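Local structure of periplasmic solute binding protein (Pectobacterium atrosepticum, 4RY1) at residues T116-I121 with I171-R176; T125-A130 with E242-Y247; G164-L169 with F227-V232; R236-G241 with Y254-N259. The protein probably captures a sugar in the periplasm and delivers it to an ABC-type importer, as many members of solute-binding protein family 1 do. All blocks are in the same frame, centred on the assembly; numbering follows the deposited sequence. Where two conformers were deposited one is given.

Interaction 1 of 4, residues T116-I121 with I171-R176; sequences TSRSMI and ILTLGR
Arg-118 and Met-120 of strand 107-123 meet Thr-173 and Leu-174 of helix 169-183 in a sparse, buried strand-to-helix contact, part apolar and part bridged by water, whose centre lies about 9 Å from the centre of the molecule. The backbones keep their distance, with Arg-118 CA and Thr-173 CA 8.5 Å apart, and the side chains span the gap. Arg-118 points its first bond at the helix and crosses the threonine at about a right angle, its CG lying 4.0 Å from Thr-173 CG2. That methyl is anti to the helix backbone N, which leaves OG1 on the other branch (chi1 -56°). Water 1 sits in the plane of the guanidinium at its edge, accepting from Arg-118 NH2 at 2.8 Å and donating to Thr-173 OG1 at 2.8 Å. Thr-173 OG1 is also bonded to Leu-169 O one helical turn back, and Arg-118 NH1 is held by Tyr-247 O, so each polar end has a second partner besides the water. The buried charge also has a cation-pi partner in Trp-249. Two residues along the strand, Met-120 bends at chi2 (-65°), which brings its methyl close to the helix; in this conformer, one of two deposited, CE comes to 3.9 Å from Leu-174 CD1. Helix 169-183 thus lies against one side of the antiparallel strands 107-123 and 245-249, in the alpha/beta manner of periplasmic binding proteins. Tyr-247 of strand 245-249 touches Met-120, Thr-173 and Leu-174 alike. Helix 199-214 packs on Ile-171 and Leu-172, while helix 346-356 covers Ser-117, Ser-119 and Ile-121.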
loop_
_atom_site.group_PDB
_atom_site.type_symbol
_atom_site.label_atom_id
_atom_site.label_comp_id
_atom_site.label_asym_id
_atom_site.label_seq_id
_atom_site.Cartn_x
_atom_site.Cartn_y
_atom_site.Cartn_z
ATOM N N THR A 116 -0.498 -6.326 4.250
ATOM C CA THR A 116 -1.661 -5.590 3.760
ATOM C C THR A 116 -1.979 -6.014 2.331
ATOM O O THR A 116 -1.116 -6.537 1.613
ATOM C CB THR A 116 -1.433 -4.063 3.860
ATOM O OG1 THR A 116 -2.659 -3.370 3.633
ATOM C CG2 THR A 116 -0.410 -3.554 2.870
ATOM N N SER A 117 -3.248 -5.864 1.966
ATOM C CA SER A 117 -3.761 -6.236 0.654
ATOM C C SER A 117 -4.566 -5.099 0.096
ATOM O O SER A 117 -5.174 -4.328 0.856
ATOM C CB SER A 117 -4.645 -7.477 0.743
ATOM O OG SER A 117 -3.947 -8.568 1.313
ATOM N N ARG A 118 -4.578 -5.005 -1.234
ATOM C CA ARG A 118 -5.500 -4.102 -1.925
ATOM C C ARG A 118 -6.923 -4.691 -1.879
ATOM O O ARG A 118 -7.128 -5.857 -2.213
ATOM C CB ARG A 118 -5.124 -3.930 -3.398
ATOM C CG ARG A 118 -3.875 -3.133 -3.712
ATOM C CD ARG A 118 -4.108 -1.647 -3.563
ATOM N NE ARG A 118 -2.951 -0.858 -3.984
ATOM C CZ ARG A 118 -2.899 0.463 -4.010
ATOM N NH1 ARG A 118 -3.939 1.203 -3.670
ATOM N NH2 ARG A 118 -1.766 1.060 -4.353
ATOM N N SER A 119 -7.904 -3.889 -1.494
ATOM C CA SER A 119 -9.297 -4.318 -1.533
ATOM C C SER A 119 -10.201 -3.103 -1.715
ATOM O O SER A 119 -9.783 -1.965 -1.562
ATOM C CB SER A 119 -9.641 -5.162 -0.314
ATOM O OG SER A 119 -9.422 -4.451 0.892
ATOM N N MET A 120 -11.428 -3.360 -2.147
ATOM C CA MET A 120 -12.405 -2.297 -2.295
ATOM C C MET A 120 -13.041 -1.883 -0.974
ATOM O O MET A 120 -13.491 -2.722 -0.183
ATOM C CB MET A 120 -13.493 -2.731 -3.263
ATOM C CG MET A 120 -13.007 -2.755 -4.692
ATOM S SD MET A 120 -12.554 -1.141 -5.378
ATOM C CE MET A 120 -12.400 -1.653 -7.089
ATOM N N ILE A 121 -13.126 -0.578 -0.774
ATOM C CA ILE A 121 -13.844 0.035 0.329
ATOM C C ILE A 121 -14.931 0.865 -0.364
ATOM O O ILE A 121 -14.633 1.685 -1.220
ATOM C CB ILE A 121 -12.923 0.919 1.194
ATOM C CG1 ILE A 121 -11.804 0.066 1.780
ATOM C CG2 ILE A 121 -13.727 1.625 2.276
ATOM C CD1 ILE A 121 -12.289 -0.853 2.865
ATOM N N ILE A 171 -4.963 2.504 -9.677
ATOM C CA ILE A 171 -5.646 1.963 -10.863
ATOM C C ILE A 171 -4.685 1.128 -11.712
ATOM O O ILE A 171 -5.126 0.138 -12.315
ATOM C CB ILE A 171 -6.371 3.040 -11.687
ATOM C CG1 ILE A 171 -7.292 3.885 -10.797
ATOM C CG2 ILE A 171 -7.153 2.401 -12.843
ATOM C CD1 ILE A 171 -8.356 3.133 -10.033
ATOM N N LEU A 172 -3.399 1.461 -11.713
ATOM C CA LEU A 172 -2.394 0.576 -12.339
ATOM C C LEU A 172 -2.452 -0.805 -11.700
ATOM O O LEU A 172 -2.391 -1.829 -12.372
ATOM C CB LEU A 172 -0.992 1.140 -12.202
ATOM C CG LEU A 172 0.133 0.263 -12.746
ATOM C CD1 LEU A 172 -0.015 0.118 -14.240
ATOM C CD2 LEU A 172 1.475 0.883 -12.390
ATOM N N THR A 173 -2.571 -0.818 -10.380
ATOM C CA THR A 173 -2.569 -2.066 -9.628
ATOM C C THR A 173 -3.868 -2.819 -9.856
ATOM O O THR A 173 -3.889 -4.036 -9.961
ATOM C CB THR A 173 -2.341 -1.798 -8.129
ATOM O OG1 THR A 173 -1.123 -1.064 -7.984
ATOM C CG2 THR A 173 -2.261 -3.082 -7.367
ATOM N N LEU A 174 -4.970 -2.084 -9.937
ATOM C CA LEU A 174 -6.269 -2.684 -10.262
ATOM C C LEU A 174 -6.210 -3.392 -11.640
ATOM O O LEU A 174 -6.671 -4.527 -11.804
ATOM C CB LEU A 174 -7.365 -1.622 -10.262
ATOM C CG LEU A 174 -8.815 -2.119 -10.364
ATOM C CD1 LEU A 174 -9.253 -2.865 -9.120
ATOM C CD2 LEU A 174 -9.766 -0.963 -10.642
ATOM N N GLY A 175 -5.615 -2.694 -12.600
ATOM C CA GLY A 175 -5.385 -3.225 -13.950
ATOM C C GLY A 175 -4.493 -4.460 -13.887
ATOM O O GLY A 175 -4.758 -5.472 -14.533
ATOM N N ARG A 176 -3.411 -4.368 -13.117
ATOM C CA ARG A 176 -2.514 -5.519 -12.916
ATOM C C ARG A 176 -3.271 -6.735 -12.377
ATOM O O ARG A 176 -3.020 -7.879 -12.806
ATOM C CB ARG A 176 -1.385 -5.156 -11.956
ATOM C CG ARG A 176 -0.411 -6.307 -11.758
ATOM C CD ARG A 176 -0.239 -6.650 -10.310
ATOM N NE ARG A 176 0.539 -7.856 -10.058
ATOM C CZ ARG A 176 0.102 -8.879 -9.346
ATOM N NH1 ARG A 176 -1.080 -8.834 -8.755
ATOM N NH2 ARG A 176 0.878 -9.944 -9.175
HETATM O O HOH W 1 -0.118 -1.005 -5.375
#

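Interaction 2 of 4, residues T125-A130 with E242-Y247; sequences TTWDNA and ELAGMY
Trp-127 lays the nitrogen edge of its indole against Ala-244, while Thr-126, one residue earlier on helix 124-130, presses on the same alanine with its methyl. The carbonyl oxygen of Ala-244 lies in the indole plane, and Trp-127 NE1 donates to Ala-244 O at 3.0 Å. The bond is noticeably bent, 142° at the hydrogen, and the donor stands 52° above the carbonyl plane. The alanine methyl sits out of the indole plane near the rim of the ring, Ala-244 CB being 3.5 Å from Trp-127 NE1. Thr-126 closes on that methyl too, with Thr-126 CG2 at 3.7 Å from Ala-244 CB. A chi1 of -49° sets this CG2 anti to the backbone N and turns OG1 to the other branch, where it bonds Gly-241 O. One small residue is thus held by a polar and an apolar grip, at a point where the helix backbone comes in close: Thr-126 CA and Ala-244 CA are 6.0 Å apart. Phe-148 of helix 138-152 touches Thr-126 and Ala-244; it and Tyr-134 each meet Trp-127 edge-to-face. The result is a tryptophan-centred aromatic cluster, with its indole N-H spent on the backbone just before strand 245-249, in the alpha/beta fold of a periplasmic binding protein.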
loop_
_atom_site.group_PDB
_atom_site.type_symbol
_atom_site.label_atom_id
_atom_site.label_comp_id
_atom_site.label_asym_id
_atom_site.label_seq_id
_atom_site.Cartn_x
_atom_site.Cartn_y
_atom_site.Cartn_z
ATOM N N THR A 125 -24.009 3.991 1.553
ATOM C CA THR A 125 -25.137 4.907 1.363
ATOM C C THR A 125 -25.287 5.270 -0.113
ATOM O O THR A 125 -26.364 5.200 -0.699
ATOM C CB THR A 125 -24.970 6.168 2.222
ATOM O OG1 THR A 125 -24.795 5.777 3.588
ATOM C CG2 THR A 125 -26.183 7.096 2.121
ATOM N N THR A 126 -24.180 5.643 -0.716
ATOM C CA THR A 126 -24.185 5.998 -2.139
ATOM C C THR A 126 -24.601 4.851 -3.083
ATOM O O THR A 126 -25.426 5.045 -3.976
ATOM C CB THR A 126 -22.833 6.566 -2.566
ATOM O OG1 THR A 126 -22.435 7.571 -1.626
ATOM C CG2 THR A 126 -22.955 7.168 -3.946
ATOM N N TRP A 127 -24.017 3.669 -2.899
ATOM C CA TRP A 127 -24.386 2.497 -3.712
ATOM C C TRP A 127 -25.884 2.147 -3.571
ATOM O O TRP A 127 -26.563 1.844 -4.560
ATOM C CB TRP A 127 -23.501 1.290 -3.333
ATOM C CG TRP A 127 -22.112 1.381 -3.941
ATOM C CD1 TRP A 127 -21.037 2.133 -3.471
ATOM C CD2 TRP A 127 -21.660 0.759 -5.158
ATOM N NE1 TRP A 127 -19.966 1.973 -4.302
ATOM C CE2 TRP A 127 -20.312 1.149 -5.346
ATOM C CE3 TRP A 127 -22.251 -0.093 -6.106
ATOM C CZ2 TRP A 127 -19.554 0.731 -6.432
ATOM C CZ3 TRP A 127 -21.481 -0.511 -7.199
ATOM C CH2 TRP A 127 -20.145 -0.094 -7.345
ATOM N N ASP A 128 -26.377 2.204 -2.339
ATOM C CA ASP A 128 -27.806 1.973 -2.022
ATOM C C ASP A 128 -28.697 3.040 -2.697
ATOM O O ASP A 128 -29.732 2.713 -3.281
ATOM C CB ASP A 128 -28.050 1.959 -0.500
ATOM C CG ASP A 128 -27.572 0.673 0.173
ATOM O OD1 ASP A 128 -27.219 -0.290 -0.541
ATOM O OD2 ASP A 128 -27.558 0.640 1.420
ATOM N N ASN A 129 -28.276 4.303 -2.652
ATOM C CA ASN A 129 -29.013 5.388 -3.334
ATOM C C ASN A 129 -29.051 5.219 -4.866
ATOM O O ASN A 129 -30.051 5.529 -5.506
ATOM C CB ASN A 129 -28.452 6.768 -2.958
ATOM C CG ASN A 129 -28.722 7.147 -1.505
ATOM O OD1 ASN A 129 -29.539 6.528 -0.813
ATOM N ND2 ASN A 129 -28.063 8.203 -1.049
ATOM N N ALA A 130 -27.954 4.741 -5.440
ATOM C CA ALA A 130 -27.908 4.382 -6.874
ATOM C C ALA A 130 -28.735 3.142 -7.234
ATOM O O ALA A 130 -29.051 2.933 -8.398
ATOM C CB ALA A 130 -26.471 4.164 -7.323
ATOM N N GLU A 242 -19.777 11.346 -2.911
ATOM C CA GLU A 242 -19.867 11.386 -4.380
ATOM C C GLU A 242 -18.944 10.350 -5.039
ATOM O O GLU A 242 -19.272 9.739 -6.054
ATOM C CB GLU A 242 -19.538 12.781 -4.910
ATOM C CG GLU A 242 -20.679 13.764 -4.683
ATOM C CD GLU A 242 -20.319 15.211 -4.900
ATOM O OE1 GLU A 242 -19.199 15.502 -5.354
ATOM O OE2 GLU A 242 -21.196 16.054 -4.606
ATOM N N LEU A 243 -17.747 10.221 -4.487
ATOM C CA LEU A 243 -16.842 9.123 -4.852
ATOM C C LEU A 243 -17.108 7.978 -3.896
ATOM O O LEU A 243 -16.795 8.053 -2.705
ATOM C CB LEU A 243 -15.384 9.566 -4.775
ATOM C CG LEU A 243 -14.979 10.802 -5.585
ATOM C CD1 LEU A 243 -13.536 11.177 -5.306
ATOM C CD2 LEU A 243 -15.203 10.556 -7.065
ATOM N N ALA A 244 -17.695 6.922 -4.436
ATOM C CA ALA A 244 -18.336 5.905 -3.612
ATOM C C ALA A 244 -17.480 4.661 -3.356
ATOM O O ALA A 244 -17.966 3.652 -2.856
ATOM C CB ALA A 244 -19.667 5.508 -4.209
ATOM N N GLY A 245 -16.200 4.746 -3.661
ATOM C CA GLY A 245 -15.312 3.616 -3.483
ATOM C C GLY A 245 -13.874 4.054 -3.587
ATOM O O GLY A 245 -13.571 5.040 -4.247
ATOM N N MET A 246 -13.000 3.259 -2.979
ATOM C CA MET A 246 -11.559 3.352 -3.194
ATOM C C MET A 246 -10.961 1.952 -3.160
ATOM O O MET A 246 -11.420 1.093 -2.406
ATOM C CB MET A 246 -10.881 4.222 -2.122
ATOM C CG MET A 246 -11.134 5.710 -2.260
ATOM S SD MET A 246 -10.372 6.597 -3.659
ATOM C CE MET A 246 -11.335 8.126 -3.465
ATOM N N TYR A 247 -9.927 1.753 -3.965
ATOM C CA TYR A 247 -9.161 0.510 -4.011
ATOM C C TYR A 247 -7.882 0.743 -3.222
ATOM O O TYR A 247 -6.868 1.146 -3.770
ATOM C CB TYR A 247 -8.859 0.130 -5.468
ATOM C CG TYR A 247 -8.103 -1.143 -5.716
ATOM C CD1 TYR A 247 -8.616 -2.380 -5.347
ATOM C CD2 TYR A 247 -6.898 -1.124 -6.409
ATOM C CE1 TYR A 247 -7.931 -3.554 -5.643
ATOM C CE2 TYR A 247 -6.219 -2.295 -6.707
ATOM C CZ TYR A 247 -6.743 -3.506 -6.334
ATOM O OH TYR A 247 -6.031 -4.657 -6.646
#

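Interaction 3 of 4, residues G164-L169 with F227-V232; sequences GASDVL and FGRTNV
Ser-166 and Arg-229 meet side chain to side chain at the outer part of this loop-to-loop contact, and Gly-164 and Val-232 meet at the buried part. The serine lies over one face of the guanidinium, with Ser-166 CB 3.7 Å above its plane toward the rim. Ser-166 OG comes to 2.9 Å from Arg-229 NH1, but the angle is too poor for a hydrogen bond. Arg-229 is exposed and poorly ordered; it starts out away from the opposite loop and folds back through bends at chi2 and chi3, so its position deserves caution. Inside, one valine branch settles on the glycine backbone, Val-232 CG2 lying 3.6 Å from Gly-164 N. Gly-164 has a positive phi (61°), a conformation that favours glycine.

The second shell shapes both loops. Thr-230 OG1 donates to Phe-227 O at 3.2 Å across the type II' turn carrying Arg-229. Ser-166 O is bonded by Gln-375 of helix 371-385, and Gly-164 O by Gln-221. Beyond, Leu-169 N donates to Asp-167 OD1 at 2.9 Å, forming an Asx turn around Val-168, the N-cap of helix 169-183. Two loops pinned at helix ends, a tight turn after helix 221-225 and an Asx turn leading into helix 169-183, thus pack together.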
loop_
_atom_site.group_PDB
_atom_site.type_symbol
_atom_site.label_atom_id
_atom_site.label_comp_id
_atom_site.label_asym_id
_atom_site.label_seq_id
_atom_site.Cartn_x
_atom_site.Cartn_y
_atom_site.Cartn_z
ATOM N N GLY A 164 -5.502 10.887 -6.825
ATOM C CA GLY A 164 -5.962 11.891 -7.800
ATOM C C GLY A 164 -5.073 11.972 -9.027
ATOM O O GLY A 164 -4.816 10.968 -9.692
ATOM N N ALA A 165 -4.604 13.188 -9.307
ATOM C CA ALA A 165 -3.718 13.474 -10.443
ATOM C C ALA A 165 -2.238 13.438 -10.058
ATOM O O ALA A 165 -1.379 13.635 -10.904
ATOM C CB ALA A 165 -4.066 14.806 -11.069
ATOM N N SER A 166 -1.943 13.189 -8.785
ATOM C CA SER A 166 -0.559 13.104 -8.310
ATOM C C SER A 166 0.094 11.769 -8.675
ATOM O O SER A 166 1.280 11.708 -9.013
ATOM C CB SER A 166 -0.493 13.341 -6.791
ATOM O OG SER A 166 -0.875 14.674 -6.496
ATOM N N ASP A 167 -0.685 10.700 -8.599
ATOM C CA ASP A 167 -0.166 9.352 -8.761
ATOM C C ASP A 167 -1.381 8.464 -8.987
ATOM O O ASP A 167 -2.393 8.653 -8.324
ATOM C CB ASP A 167 0.653 9.080 -7.480
ATOM C CG ASP A 167 0.823 7.636 -7.091
ATOM O OD1 ASP A 167 -0.093 6.809 -7.202
ATOM O OD2 ASP A 167 1.942 7.364 -6.578
ATOM N N VAL A 168 -1.305 7.545 -9.953
ATOM C CA VAL A 168 -2.429 6.645 -10.258
ATOM C C VAL A 168 -1.978 5.178 -10.115
ATOM O O VAL A 168 -2.383 4.280 -10.838
ATOM C CB VAL A 168 -3.112 6.966 -11.606
ATOM C CG1 VAL A 168 -4.455 6.230 -11.720
ATOM C CG2 VAL A 168 -3.301 8.479 -11.725
ATOM N N LEU A 169 -1.156 4.932 -9.111
ATOM C CA LEU A 169 -0.711 3.566 -8.828
ATOM C C LEU A 169 -1.885 2.654 -8.484
ATOM O O LEU A 169 -1.886 1.466 -8.823
ATOM C CB LEU A 169 0.285 3.550 -7.667
ATOM C CG LEU A 169 0.742 2.178 -7.146
ATOM C CD1 LEU A 169 1.405 1.337 -8.217
ATOM C CD2 LEU A 169 1.680 2.326 -5.966
ATOM N N PHE A 227 -8.904 19.605 -8.351
ATOM C CA PHE A 227 -8.726 19.683 -6.894
ATOM C C PHE A 227 -7.329 20.055 -6.434
ATOM O O PHE A 227 -7.084 20.173 -5.227
ATOM C CB PHE A 227 -9.189 18.382 -6.243
ATOM C CG PHE A 227 -10.655 18.182 -6.369
ATOM C CD1 PHE A 227 -11.519 18.762 -5.451
ATOM C CD2 PHE A 227 -11.177 17.480 -7.434
ATOM C CE1 PHE A 227 -12.875 18.624 -5.592
ATOM C CE2 PHE A 227 -12.538 17.344 -7.587
ATOM C CZ PHE A 227 -13.392 17.921 -6.670
ATOM N N GLY A 228 -6.416 20.225 -7.386
ATOM C CA GLY A 228 -5.036 20.639 -7.092
ATOM C C GLY A 228 -4.255 19.548 -6.365
ATOM O O GLY A 228 -4.325 18.370 -6.714
ATOM N N ARG A 229 -3.517 19.964 -5.340
ATOM C CA ARG A 229 -2.612 19.063 -4.589
ATOM C C ARG A 229 -3.219 18.521 -3.291
ATOM O O ARG A 229 -2.557 17.816 -2.523
ATOM C CB ARG A 229 -1.276 19.767 -4.270
ATOM C CG ARG A 229 -0.158 19.636 -5.315
ATOM C CD ARG A 229 -0.248 18.333 -6.106
ATOM N NE ARG A 229 1.010 17.727 -6.550
ATOM C CZ ARG A 229 1.608 16.681 -5.970
ATOM N NH1 ARG A 229 1.117 16.115 -4.868
ATOM N NH2 ARG A 229 2.728 16.198 -6.490
ATOM N N THR A 230 -4.482 18.858 -3.064
ATOM C CA THR A 230 -5.213 18.420 -1.884
ATOM C C THR A 230 -5.292 16.894 -1.790
ATOM O O THR A 230 -5.587 16.219 -2.770
ATOM C CB THR A 230 -6.633 19.002 -1.881
ATOM O OG1 THR A 230 -6.556 20.420 -2.055
ATOM C CG2 THR A 230 -7.377 18.698 -0.567
ATOM N N ASN A 231 -5.051 16.370 -0.592
ATOM C CA ASN A 231 -5.194 14.952 -0.326
ATOM C C ASN A 231 -6.603 14.520 -0.712
ATOM O O ASN A 231 -7.592 15.135 -0.329
ATOM C CB ASN A 231 -4.973 14.655 1.157
ATOM C CG ASN A 231 -3.523 14.793 1.588
ATOM O OD1 ASN A 231 -2.594 14.471 0.837
ATOM N ND2 ASN A 231 -3.320 15.275 2.807
ATOM N N VAL A 232 -6.713 13.442 -1.465
ATOM C CA VAL A 232 -8.049 12.991 -1.886
ATOM C C VAL A 232 -8.913 12.598 -0.681
ATOM O O VAL A 232 -10.121 12.802 -0.696
ATOM C CB VAL A 232 -7.950 11.873 -2.934
ATOM C CG1 VAL A 232 -9.310 11.260 -3.236
ATOM C CG2 VAL A 232 -7.416 12.467 -4.222
#

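Interaction 4 of 4, residues R236-G241 with Y254-N259; sequences RPWING and YTYSSN
Two short helical segments, 236-239 and 254-257, come together mainly through side chains that reach the backbone of 254-259: Trp-238 CA and Tyr-256 CA stay 8.8 Å apart, while Ile-239 CA and Asn-259 CA close to 6.6 Å. Trp-238 swings its indole out anti to the helix backbone N (chi1 175°) and directs its N-H at the backbone of Tyr-256. Trp-238 NE1 donates to Tyr-256 O at 2.9 Å, with a nearly straight 170° at the hydrogen. The oxygen lies in the indole plane, and the donor is tilted slightly from the carbonyl plane. The phenol of Tyr-256 stands over one face of the same indole as a T-shaped partner: its edge faces the five-membered ring, planes at 77°, centroids of the two rings 5.8 Å apart. A single tyrosine therefore meets the indole both in its plane and over one face. The hydroxyl of Tyr-256 bonds Ala-162 O. Beside this pair, Ile-239 drapes its branches round the peptide oxygen of Asn-259, Ile-239 CG2 lying 3.7 Å from Asn-259 O, and Ile-239 CD1 reaches Asn-259 CB at 4.1 Å. The amide of Asn-259 turns instead to Tyr-233 O. The consecutive elements 236-239, 245-249 and 253-257 form a helix-strand-helix run that folds back so that its two short helices touch. Met-246 of the intervening strand touches Trp-238, and Leu-248 touches Tyr-256. Leu-266 of strand 266-268 packs on Trp-238 and Ser-257, and helix 346-356 borders Tyr-254 and Ser-257.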
loop_
_atom_site.group_PDB
_atom_site.type_symbol
_atom_site.label_atom_id
_atom_site.label_comp_id
_atom_site.label_asym_id
_atom_site.label_seq_id
_atom_site.Cartn_x
_atom_site.Cartn_y
_atom_site.Cartn_z
ATOM N N ARG A 236 -14.013 17.174 -0.904
ATOM C CA ARG A 236 -15.430 17.110 -0.585
ATOM C C ARG A 236 -16.112 15.914 -1.242
ATOM O O ARG A 236 -16.945 15.280 -0.605
ATOM C CB ARG A 236 -16.148 18.408 -0.986
ATOM N N PRO A 237 -15.779 15.605 -2.520
ATOM C CA PRO A 237 -16.466 14.445 -3.083
ATOM C C PRO A 237 -16.221 13.111 -2.376
ATOM O O PRO A 237 -17.098 12.238 -2.428
ATOM C CB PRO A 237 -15.935 14.388 -4.514
ATOM C CG PRO A 237 -15.670 15.819 -4.845
ATOM C CD PRO A 237 -15.050 16.347 -3.568
ATOM N N TRP A 238 -15.082 12.937 -1.718
ATOM C CA TRP A 238 -14.880 11.728 -0.892
ATOM C C TRP A 238 -15.666 11.822 0.407
ATOM O O TRP A 238 -16.416 10.914 0.786
ATOM C CB TRP A 238 -13.391 11.495 -0.611
ATOM C CG TRP A 238 -13.119 10.351 0.333
ATOM C CD1 TRP A 238 -12.505 10.424 1.554
ATOM C CD2 TRP A 238 -13.440 8.968 0.128
ATOM N NE1 TRP A 238 -12.437 9.171 2.125
ATOM C CE2 TRP A 238 -12.997 8.260 1.270
ATOM C CE3 TRP A 238 -14.058 8.258 -0.906
ATOM C CZ2 TRP A 238 -13.168 6.883 1.406
ATOM C CZ3 TRP A 238 -14.237 6.900 -0.771
ATOM C CH2 TRP A 238 -13.794 6.220 0.373
ATOM N N ILE A 239 -15.500 12.948 1.083
ATOM C CA ILE A 239 -16.110 13.149 2.384
ATOM C C ILE A 239 -17.629 13.063 2.232
ATOM O O ILE A 239 -18.314 12.475 3.064
ATOM C CB ILE A 239 -15.654 14.486 3.015
ATOM C CG1 ILE A 239 -14.159 14.416 3.376
ATOM C CG2 ILE A 239 -16.481 14.819 4.252
ATOM C CD1 ILE A 239 -13.555 15.720 3.854
ATOM N N ASN A 240 -18.181 13.629 1.167
ATOM C CA ASN A 240 -19.639 13.620 1.068
ATOM C C ASN A 240 -20.272 12.481 0.240
ATOM O O ASN A 240 -21.468 12.507 -0.056
ATOM C CB ASN A 240 -20.158 14.987 0.645
ATOM C CG ASN A 240 -20.088 15.213 -0.843
ATOM O OD1 ASN A 240 -19.617 14.370 -1.610
ATOM N ND2 ASN A 240 -20.565 16.370 -1.263
ATOM N N GLY A 241 -19.479 11.480 -0.120
ATOM C CA GLY A 241 -20.013 10.274 -0.745
ATOM C C GLY A 241 -20.242 10.293 -2.235
ATOM O O GLY A 241 -20.821 9.350 -2.781
ATOM N N TYR A 254 -7.579 3.537 7.714
ATOM C CA TYR A 254 -7.722 4.511 8.809
ATOM C C TYR A 254 -7.548 5.930 8.268
ATOM O O TYR A 254 -8.310 6.830 8.585
ATOM C CB TYR A 254 -6.732 4.234 9.950
ATOM C CG TYR A 254 -7.212 3.244 10.984
ATOM C CD1 TYR A 254 -8.076 2.207 10.649
ATOM C CD2 TYR A 254 -6.790 3.339 12.288
ATOM C CE1 TYR A 254 -8.519 1.306 11.603
ATOM C CE2 TYR A 254 -7.224 2.439 13.242
ATOM C CZ TYR A 254 -8.094 1.422 12.888
ATOM O OH TYR A 254 -8.574 0.523 13.833
ATOM N N THR A 255 -6.547 6.112 7.417
ATOM C CA THR A 255 -6.311 7.414 6.791
ATOM C C THR A 255 -7.513 7.903 5.984
ATOM O O THR A 255 -7.923 9.070 6.069
ATOM C CB THR A 255 -5.068 7.374 5.896
ATOM O OG1 THR A 255 -3.929 7.001 6.685
ATOM C CG2 THR A 255 -4.840 8.723 5.229
ATOM N N TYR A 256 -8.065 7.027 5.146
ATOM C CA TYR A 256 -9.229 7.418 4.324
ATOM C C TYR A 256 -10.527 7.556 5.113
ATOM O O TYR A 256 -11.451 8.258 4.694
ATOM C CB TYR A 256 -9.403 6.506 3.086
ATOM C CG TYR A 256 -8.404 6.902 2.024
ATOM C CD1 TYR A 256 -7.065 6.620 2.190
ATOM C CD2 TYR A 256 -8.789 7.629 0.890
ATOM C CE1 TYR A 256 -6.120 7.013 1.262
ATOM C CE2 TYR A 256 -7.845 8.043 -0.048
ATOM C CZ TYR A 256 -6.512 7.718 0.136
ATOM O OH TYR A 256 -5.512 8.121 -0.731
ATOM N N SER A 257 -10.576 6.915 6.273
ATOM C CA SER A 257 -11.715 7.018 7.162
ATOM C C SER A 257 -11.676 8.291 8.007
ATOM O O SER A 257 -12.709 8.732 8.510
ATOM C CB SER A 257 -11.745 5.806 8.096
ATOM O OG SER A 257 -12.147 4.639 7.410
ATOM N N SER A 258 -10.489 8.894 8.108
ATOM C CA SER A 258 -10.167 9.882 9.161
ATOM C C SER A 258 -11.035 11.143 9.099
ATOM O O SER A 258 -11.412 11.693 10.129
ATOM C CB SER A 258 -8.664 10.237 9.146
ATOM O OG SER A 258 -8.270 10.992 7.996
ATOM N N ASN A 259 -11.380 11.578 7.891
ATOM C CA ASN A 259 -12.190 12.803 7.715
ATOM C C ASN A 259 -13.655 12.554 7.286
ATOM O O ASN A 259 -14.375 13.499 6.931
ATOM C CB ASN A 259 -11.490 13.756 6.733
ATOM C CG ASN A 259 -10.049 14.061 7.138
ATOM O OD1 ASN A 259 -9.770 14.406 8.288
ATOM N ND2 ASN A 259 -9.136 13.955 6.194
#

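How the interactions relate
The centres of the four contacts lie 12 to 19 Å apart. Interaction 1 is nearest the centre of the chain, about 9 Å away, and interaction 2 farthest, at about 22 Å. These two share a beta-sheet: strands 107-123 and 245-249 are antiparallel neighbours, joined by Ile-121 O with Met-246 N, and their segments alternate along the chain. Interaction 3 is nested inside the loop that interaction 2 closes and touches it through Val-232 and Met-246. Interaction 4 borders interaction 2 most closely, Pro-237 O meeting Leu-243 N. Strand 245-249 lies between the two segments of interaction 4 in sequence and takes part in interaction 2, so these contacts meet around it.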